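Local coordinates for protein uracil-DNA glycosylase (PDB 4ZBY) that belongs to the uracil-DNA glycosylase superfamily and holds an iron-sulfur cluster and a uracil molecule in an alpha/beta fold, at residues A[64-69]-A[173-178]; A[124-129]-A[138-143]. All blocks are in the same frame, centred on the assembly; numbering follows the deposited sequence. Where two conformers were deposited one is given.

Contact 1 (A[64-69]-A[173-178]); sequences TQMIKE and NLRKIL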
ATOM      1  N   THR A  64      -0.575  -1.765  11.907  1.00 18.06           N
ATOM      2  CA  THR A  64       0.332  -2.721  12.516  1.00 17.78           C
ATOM      3  C   THR A  64      -0.390  -3.701  13.442  1.00 19.00           C
ATOM      4  O   THR A  64      -0.132  -4.918  13.418  1.00 19.48           O
ATOM      5  CB  THR A  64       1.446  -1.966  13.281  1.00 20.74           C
ATOM      6  OG1 THR A  64       2.090  -1.095  12.360  1.00 21.66           O
ATOM      7  CG2 THR A  64       2.450  -2.949  13.855  1.00 23.18           C
ATOM      8  N   GLN A  65      -1.335  -3.188  14.223  1.00 20.47           N
ATOM      9  CA  GLN A  65      -2.086  -4.020  15.147  1.00 23.20           C
ATOM     10  C   GLN A  65      -2.911  -5.061  14.392  1.00 22.24           C
ATOM     11  O   GLN A  65      -2.953  -6.216  14.796  1.00 22.12           O
ATOM     12  CB  GLN A  65      -2.992  -3.172  16.052  1.00 26.89           C
ATOM     13  CG  GLN A  65      -3.797  -4.006  17.038  1.00 29.26           C
ATOM     14  CD  GLN A  65      -4.752  -3.170  17.876  1.00 35.99           C
ATOM     15  OE1 GLN A  65      -4.917  -1.967  17.649  1.00 37.98           O
ATOM     16  NE2 GLN A  65      -5.388  -3.805  18.846  1.00 40.37           N
ATOM     17  N   MET A  66      -3.546  -4.672  13.283  0.68 19.97           N
ATOM     18  CA  MET A  66      -4.333  -5.640  12.518  0.68 19.31           C
ATOM     19  C   MET A  66      -3.438  -6.681  11.870  0.68 18.24           C
ATOM     20  O   MET A  66      -3.767  -7.866  11.831  0.68 19.44           O
ATOM     21  CB  MET A  66      -5.183  -4.954  11.449  0.68 20.04           C
ATOM     22  CG  MET A  66      -6.196  -4.046  12.035  0.68 21.36           C
ATOM     23  SD  MET A  66      -7.434  -3.591  10.815  0.68 23.86           S
ATOM     24  CE  MET A  66      -8.461  -2.541  11.836  0.68 34.66           C
ATOM     25  N   ILE A  67      -2.311  -6.239  11.335  1.00 15.76           N
ATOM     26  CA  ILE A  67      -1.393  -7.179  10.734  1.00 16.39           C
ATOM     27  C   ILE A  67      -0.940  -8.205  11.780  1.00 17.53           C
ATOM     28  O   ILE A  67      -0.902  -9.408  11.501  1.00 18.13           O
ATOM     29  CB  ILE A  67      -0.187  -6.465  10.112  1.00 15.81           C
ATOM     30  CG1 ILE A  67      -0.661  -5.684   8.873  1.00 15.51           C
ATOM     31  CG2 ILE A  67       0.870  -7.483   9.679  1.00 17.20           C
ATOM     32  CD1 ILE A  67       0.410  -4.789   8.312  1.00 18.51           C
ATOM     33  N   LYS A  68      -0.635  -7.737  12.987  1.00 17.14           N
ATOM     34  CA  LYS A  68      -0.183  -8.628  14.043  1.00 19.85           C
ATOM     35  C   LYS A  68      -1.293  -9.512  14.588  1.00 21.99           C
ATOM     36  O   LYS A  68      -1.136 -10.729  14.654  1.00 24.23           O
ATOM     37  CB  LYS A  68       0.444  -7.818  15.187  1.00 23.30           C
ATOM     38  CG  LYS A  68       0.794  -8.670  16.395  1.00 29.04           C
ATOM     39  CD  LYS A  68       1.849  -9.689  16.041  1.00 32.80           C
ATOM     40  CE  LYS A  68       2.336 -10.398  17.297  1.00 39.81           C
ATOM     41  NZ  LYS A  68       3.477 -11.304  16.987  1.00 43.29           N
ATOM     42  N   GLU A  69      -2.421  -8.917  14.979  1.00 21.64           N
ATOM     43  CA  GLU A  69      -3.439  -9.666  15.700  1.00 20.86           C
ATOM     44  C   GLU A  69      -4.325 -10.506  14.794  1.00 21.71           C
ATOM     45  O   GLU A  69      -4.783 -11.571  15.198  1.00 25.45           O
ATOM     46  CB  GLU A  69      -4.305  -8.710  16.520  1.00 26.59           C
ATOM     47  CG  GLU A  69      -3.494  -7.951  17.539  1.00 31.19           C
ATOM     48  CD  GLU A  69      -4.359  -7.132  18.458  1.00 38.43           C
ATOM     49  OE1 GLU A  69      -5.587  -7.091  18.232  1.00 39.38           O
ATOM     50  OE2 GLU A  69      -3.807  -6.531  19.401  1.00 44.47           O
ATOM     51  N   ASN A 173     -17.832   0.993  13.522  1.00 39.73           N
ATOM     52  CA  ASN A 173     -18.396   0.105  12.527  1.00 37.84           C
ATOM     53  C   ASN A 173     -17.475  -0.141  11.332  1.00 37.29           C
ATOM     54  O   ASN A 173     -17.343  -1.274  10.851  1.00 35.37           O
ATOM     55  CB  ASN A 173     -19.713   0.642  12.025  1.00 42.92           C
ATOM     56  CG  ASN A 173     -20.311  -0.264  11.014  1.00 42.79           C
ATOM     57  OD1 ASN A 173     -20.853  -1.309  11.364  1.00 43.24           O
ATOM     58  ND2 ASN A 173     -20.180   0.094   9.744  1.00 43.26           N
ATOM     59  N   LEU A 174     -16.851   0.922  10.842  1.00 35.06           N
ATOM     60  CA  LEU A 174     -15.935   0.802   9.720  1.00 37.17           C
ATOM     61  C   LEU A 174     -14.715  -0.008  10.133  1.00 34.17           C
ATOM     62  O   LEU A 174     -14.158  -0.771   9.344  1.00 31.99           O
ATOM     63  CB  LEU A 174     -15.519   2.184   9.222  1.00 41.76           C
ATOM     64  CG  LEU A 174     -15.645   2.415   7.721  1.00 46.15           C
ATOM     65  CD1 LEU A 174     -16.966   1.837   7.224  1.00 50.22           C
ATOM     66  CD2 LEU A 174     -15.549   3.907   7.412  1.00 46.96           C
ATOM     67  N   ARG A 175     -14.310   0.148  11.382  1.00 35.30           N
ATOM     68  CA  ARG A 175     -13.217  -0.652  11.895  1.00 33.66           C
ATOM     69  C   ARG A 175     -13.561  -2.135  11.871  1.00 30.56           C
ATOM     70  O   ARG A 175     -12.737  -2.960  11.485  1.00 30.38           O
ATOM     71  CB  ARG A 175     -12.851  -0.244  13.311  1.00 37.45           C
ATOM     72  CG  ARG A 175     -11.471  -0.756  13.677  1.00 40.58           C
ATOM     73  CD  ARG A 175     -11.156  -0.534  15.126  1.00 45.18           C
ATOM     74  NE  ARG A 175     -10.277  -1.582  15.640  1.00 46.52           N
ATOM     75  CZ  ARG A 175      -9.326  -1.371  16.543  1.00 46.48           C
ATOM     76  NH1 ARG A 175      -8.576  -2.376  16.970  1.00 48.25           N
ATOM     77  NH2 ARG A 175      -9.125  -0.147  17.011  1.00 44.19           N
ATOM     78  N   LYS A 176     -14.774  -2.477  12.300  1.00 27.57           N
ATOM     79  CA  LYS A 176     -15.163  -3.876  12.306  1.00 28.69           C
ATOM     80  C   LYS A 176     -15.118  -4.439  10.894  1.00 27.25           C
ATOM     81  O   LYS A 176     -14.747  -5.604  10.695  1.00 26.16           O
ATOM     82  CB  LYS A 176     -16.558  -4.042  12.921  1.00 29.02           C
ATOM     83  CG  LYS A 176     -16.526  -4.123  14.423  1.00 33.94           C
ATOM     84  CD  LYS A 176     -15.990  -5.477  14.842  1.00 40.27           C
ATOM     85  CE  LYS A 176     -15.734  -5.565  16.333  1.00 47.16           C
ATOM     86  NZ  LYS A 176     -15.268  -6.934  16.702  1.00 49.33           N
ATOM     87  N   ILE A 177     -15.489  -3.617   9.913  1.00 26.49           N
ATOM     88  CA  ILE A 177     -15.470  -4.056   8.521  1.00 25.98           C
ATOM     89  C   ILE A 177     -14.039  -4.315   8.042  1.00 26.77           C
ATOM     90  O   ILE A 177     -13.761  -5.297   7.347  1.00 24.78           O
ATOM     91  CB  ILE A 177     -16.137  -3.029   7.601  1.00 30.04           C
ATOM     92  CG1 ILE A 177     -17.615  -2.931   7.973  1.00 31.74           C
ATOM     93  CG2 ILE A 177     -15.961  -3.426   6.130  1.00 29.87           C
ATOM     94  CD1 ILE A 177     -18.464  -2.101   7.022  1.00 36.06           C
ATOM     95  N   LEU A 178     -13.141  -3.419   8.426  1.00 26.35           N
ATOM     96  CA  LEU A 178     -11.733  -3.558   8.085  1.00 25.01           C
ATOM     97  C   LEU A 178     -11.134  -4.812   8.741  1.00 22.89           C
ATOM     98  O   LEU A 178     -10.389  -5.548   8.105  1.00 22.14           O
ATOM     99  CB  LEU A 178     -10.978  -2.288   8.500  1.00 25.99           C
ATOM    100  CG  LEU A 178      -9.488  -2.206   8.157  1.00 22.25           C
ATOM    101  CD1 LEU A 178      -9.251  -2.357   6.695  1.00 23.12           C
ATOM    102  CD2 LEU A 178      -8.957  -0.831   8.621  1.00 24.75           C
TER
HETATM  103  O   HOH W   1      -6.639  -0.075  18.674  1.00 46.09           O
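M66 of helix 58-71 packs against L178 of helix 172-190 in a helix-helix contact near the periphery of the fold, apolar on its inner side and water-bridged on its outer one. The axes of the two segments come no closer than 12.4 Å and cross at -42°, so long side chains must span the gap. Methionine suits this place: in one of its two modelled conformers, its chain runs extended beyond CG and crosses the leucine at about a right angle, setting M66 SD 3.6 Å from L178 CG, while M66 CE lies 3.7 Å from L178 CD2. The same methyl meets the aliphatic part of R175, with M66 CE 4.0 Å from R175 CG. In the alpha/beta fold of the uracil-DNA glycosylase superfamily, where helices flank a central sheet, M66 also touches F182 one turn beyond L178, extending the apolar seam along helix 172-190. On the more exposed side polar residues take over. The amide of Q65 stands almost perpendicular to the R175 guanidinium, their planes 86° apart, and one water joins them: it donates to Q65 OE1 (2.8 Å) and accepts from R175 NH2 (3.0 Å). R175 NE forms a salt bridge with E179, a turn further along its own helix, while Q65 NE2 gives weak hydrogen bonds to both carboxylate oxygens of E69, the nearer being OE2 at 3.2 Å.

Contact 2 (A[124-129]-A[138-143]); sequences HSTKYI and SSITKV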
ATOM      1  N   HIS A 124      -7.186   5.484  -3.398  1.00 19.55           N
ATOM      2  CA  HIS A 124      -6.161   5.899  -4.346  1.00 21.41           C
ATOM      3  C   HIS A 124      -5.336   4.710  -4.809  1.00 19.00           C
ATOM      4  O   HIS A 124      -5.097   4.538  -6.007  1.00 21.50           O
ATOM      5  CB  HIS A 124      -5.254   6.961  -3.728  1.00 21.62           C
ATOM      6  CG  HIS A 124      -5.953   8.260  -3.491  1.00 25.00           C
ATOM      7  ND1 HIS A 124      -6.519   8.599  -2.281  1.00 27.92           N
ATOM      8  CD2 HIS A 124      -6.225   9.283  -4.335  1.00 25.02           C
ATOM      9  CE1 HIS A 124      -7.087   9.788  -2.382  1.00 28.03           C
ATOM     10  NE2 HIS A 124      -6.916  10.228  -3.617  1.00 28.57           N
ATOM     11  N   SER A 125      -4.892   3.909  -3.858  1.00 15.93           N
ATOM     12  CA  SER A 125      -4.047   2.778  -4.210  1.00 16.14           C
ATOM     13  C   SER A 125      -4.883   1.743  -4.957  1.00 18.67           C
ATOM     14  O   SER A 125      -4.408   1.115  -5.916  1.00 19.06           O
ATOM     15  CB  SER A 125      -3.394   2.165  -2.957  1.00 16.53           C
ATOM     16  OG  SER A 125      -4.399   1.660  -2.106  1.00 20.24           O
ATOM     17  N   THR A 126      -6.131   1.563  -4.533  1.00 16.73           N
ATOM     18  CA  THR A 126      -7.010   0.614  -5.204  1.00 18.41           C
ATOM     19  C   THR A 126      -7.275   1.046  -6.644  1.00 20.78           C
ATOM     20  O   THR A 126      -7.152   0.254  -7.573  1.00 21.43           O
ATOM     21  CB  THR A 126      -8.364   0.450  -4.467  1.00 17.24           C
ATOM     22  OG1 THR A 126      -8.121  -0.041  -3.146  1.00 18.38           O
ATOM     23  CG2 THR A 126      -9.287  -0.547  -5.198  1.00 19.09           C
ATOM     24  N   LYS A 127      -7.614   2.316  -6.836  1.00 18.83           N
ATOM     25  CA  LYS A 127      -7.824   2.808  -8.184  1.00 20.58           C
ATOM     26  C   LYS A 127      -6.579   2.648  -9.059  1.00 22.31           C
ATOM     27  O   LYS A 127      -6.693   2.266 -10.238  1.00 23.99           O
ATOM     28  CB  LYS A 127      -8.267   4.278  -8.138  1.00 22.29           C
ATOM     29  CG  LYS A 127      -8.586   4.893  -9.488  1.00 28.91           C
ATOM     30  CD  LYS A 127      -9.107   6.316  -9.289  1.00 32.14           C
ATOM     31  CE  LYS A 127      -9.865   6.820 -10.511  1.00 42.60           C
ATOM     32  NZ  LYS A 127      -8.972   6.895 -11.696  1.00 48.37           N
ATOM     33  N   TYR A 128      -5.401   2.917  -8.496  1.00 21.98           N
ATOM     34  CA  TYR A 128      -4.162   2.797  -9.257  1.00 19.79           C
ATOM     35  C   TYR A 128      -3.928   1.346  -9.695  1.00 20.58           C
ATOM     36  O   TYR A 128      -3.694   1.061 -10.876  1.00 21.94           O
ATOM     37  CB  TYR A 128      -2.926   3.288  -8.446  1.00 17.80           C
ATOM     38  CG  TYR A 128      -1.692   3.048  -9.282  1.00 21.69           C
ATOM     39  CD1 TYR A 128      -0.856   1.967  -9.045  1.00 20.68           C
ATOM     40  CD2 TYR A 128      -1.434   3.846 -10.390  1.00 23.21           C
ATOM     41  CE1 TYR A 128       0.227   1.708  -9.884  1.00 20.42           C
ATOM     42  CE2 TYR A 128      -0.364   3.598 -11.219  1.00 26.43           C
ATOM     43  CZ  TYR A 128       0.463   2.529 -10.965  1.00 24.26           C
ATOM     44  OH  TYR A 128       1.532   2.313 -11.808  1.00 27.45           O
ATOM     45  N   ILE A 129      -3.987   0.431  -8.737  1.00 18.66           N
ATOM     46  CA  ILE A 129      -3.698  -0.972  -9.040  1.00 17.84           C
ATOM     47  C   ILE A 129      -4.772  -1.529  -9.978  1.00 23.07           C
ATOM     48  O   ILE A 129      -4.443  -2.251 -10.911  1.00 24.67           O
ATOM     49  CB  ILE A 129      -3.584  -1.845  -7.758  1.00 16.51           C
ATOM     50  CG1 ILE A 129      -2.335  -1.448  -6.953  1.00 18.79           C
ATOM     51  CG2 ILE A 129      -3.568  -3.346  -8.126  1.00 18.83           C
ATOM     52  CD1 ILE A 129      -1.008  -1.655  -7.671  1.00 20.69           C
ATOM     53  N   SER A 138     -15.146   1.426  -9.748  1.00 29.10           N
ATOM     54  CA  SER A 138     -16.321   2.249  -9.500  1.00 32.02           C
ATOM     55  C   SER A 138     -16.060   3.157  -8.300  1.00 29.38           C
ATOM     56  O   SER A 138     -15.845   4.350  -8.453  1.00 29.85           O
ATOM     57  CB  SER A 138     -17.544   1.368  -9.261  1.00 36.43           C
ATOM     58  OG  SER A 138     -17.231   0.345  -8.331  1.00 34.26           O
ATOM     59  N   SER A 139     -16.047   2.581  -7.103  1.00 30.79           N
ATOM     60  CA  SER A 139     -15.682   3.317  -5.897  1.00 26.89           C
ATOM     61  C   SER A 139     -15.053   2.338  -4.918  1.00 30.46           C
ATOM     62  O   SER A 139     -15.246   1.143  -5.055  1.00 24.93           O
ATOM     63  CB  SER A 139     -16.904   3.995  -5.277  1.00 28.41           C
ATOM     64  OG  SER A 139     -17.788   3.029  -4.737  1.00 30.16           O
ATOM     65  N   ILE A 140     -14.306   2.823  -3.934  1.00 23.62           N
ATOM     66  CA  ILE A 140     -13.765   1.899  -2.957  1.00 22.25           C
ATOM     67  C   ILE A 140     -14.893   1.184  -2.196  1.00 23.73           C
ATOM     68  O   ILE A 140     -14.755   0.015  -1.870  1.00 23.53           O
ATOM     69  CB  ILE A 140     -12.794   2.614  -1.968  1.00 22.75           C
ATOM     70  CG1 ILE A 140     -12.026   1.585  -1.126  1.00 22.58           C
ATOM     71  CG2 ILE A 140     -13.521   3.647  -1.106  1.00 24.36           C
ATOM     72  CD1 ILE A 140     -11.171   0.635  -1.972  1.00 20.51           C
ATOM     73  N   THR A 141     -16.008   1.859  -1.951  1.00 26.02           N
ATOM     74  CA  THR A 141     -17.109   1.245  -1.210  1.00 29.02           C
ATOM     75  C   THR A 141     -17.628   0.034  -1.978  1.00 29.70           C
ATOM     76  O   THR A 141     -17.928  -1.030  -1.401  1.00 29.29           O
ATOM     77  CB  THR A 141     -18.246   2.253  -0.950  1.00 31.55           C
ATOM     78  OG1 THR A 141     -17.766   3.295  -0.090  1.00 33.47           O
ATOM     79  CG2 THR A 141     -19.428   1.585  -0.279  1.00 33.22           C
ATOM     80  N   LYS A 142     -17.676   0.172  -3.294  1.00 28.45           N
ATOM     81  CA  LYS A 142     -18.313  -0.851  -4.128  1.00 29.06           C
ATOM     82  C   LYS A 142     -17.381  -2.018  -4.411  1.00 29.72           C
ATOM     83  O   LYS A 142     -17.843  -3.125  -4.734  1.00 30.80           O
ATOM     84  CB  LYS A 142     -18.784  -0.240  -5.443  1.00 30.89           C
ATOM     85  CG  LYS A 142     -20.097   0.502  -5.309  1.00 32.64           C
ATOM     86  CD  LYS A 142     -20.453   1.237  -6.584  1.00 34.16           C
ATOM     87  CE  LYS A 142     -21.791   1.925  -6.447  1.00 38.60           C
ATOM     88  NZ  LYS A 142     -22.168   2.604  -7.700  1.00 38.05           N
ATOM     89  N   VAL A 143     -16.077  -1.789  -4.300  1.00 26.70           N
ATOM     90  CA  VAL A 143     -15.142  -2.821  -4.719  1.00 24.76           C
ATOM     91  C   VAL A 143     -14.388  -3.473  -3.575  1.00 26.00           C
ATOM     92  O   VAL A 143     -13.782  -4.517  -3.775  1.00 27.80           O
ATOM     93  CB  VAL A 143     -14.108  -2.291  -5.749  1.00 25.59           C
ATOM     94  CG1 VAL A 143     -14.811  -1.563  -6.913  1.00 30.00           C
ATOM     95  CG2 VAL A 143     -13.015  -1.425  -5.071  1.00 27.69           C
TER
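T126 faces I140 and V143 through every branch of its short side chain, although no hydrogen bond joins the two segments. Its CB already touches the opposite segment, lying 3.8 Å from I140 CD1. Beyond CB the chain forks. The hydroxyl turns back beside the backbone N, anti to the carbonyl carbon (chi1 -61°), and the delta methyl of the isoleucine sits close against it, with I140 CD1 3.3 Å from T126 OG1. That methyl offers the oxygen no polar partner; the hydroxyl is satisfied instead by hydrogen bonds with T120 OG1 and G122 O, at the end of strand 117-121 and just past it. The other branch, CG2, points onward and meets V143 tip to tip, with T126 CG2 3.8 Å from V143 CG2. Threonine suits the place because one branch serves the polar strand end while the other joins an apolar cluster.

I140 arrives from across, at about a right angle to T126: chi1 (-169°) swings CG1 anti to the backbone N, and the turn at chi2 then brings CD1 to the threonine. I140 and T126 both rest on P161 of strand 155-162 as well. The short helix 140-143 that presents I140 and V143 is capped by S139, whose OG accepts from K142 N at 3.2 Å; serine is a common N-cap residue, since its short hydroxyl can accept from a first-turn N-H, here that of K142, whose backbone bond to S139 O is weak. Together these pieces belong to a beta-alpha-beta crossover, in which helix 123-133 connects the adjacent parallel strands 117-121 and 155-162, with helix 140-143 and strand 148-152 inserted in the connection.

From the N terminus the chain passes through helix 4-12, strands 30-31 and 37-41, then helix 46-51, before helix 58-71 supplies the first half of contact 1. After strand 79-82, helix 96-113 and strand 117-121, contact 2 opens in helix 123-133 and closes a short loop a few residues later, at helix 140-143. Strands 148-152 and 155-162 follow, and helix 172-190 finally closes contact 1. The small loop thus lies wholly within the large one, without crossing it. Contact 1 ties helix 58-71 to the C-terminal helix 172-190; contact 2 ties helix 123-133 to helix 140-143, within the connection between strands 117-121 and 155-162. Their centres lie about 19 Å apart, and they do not touch.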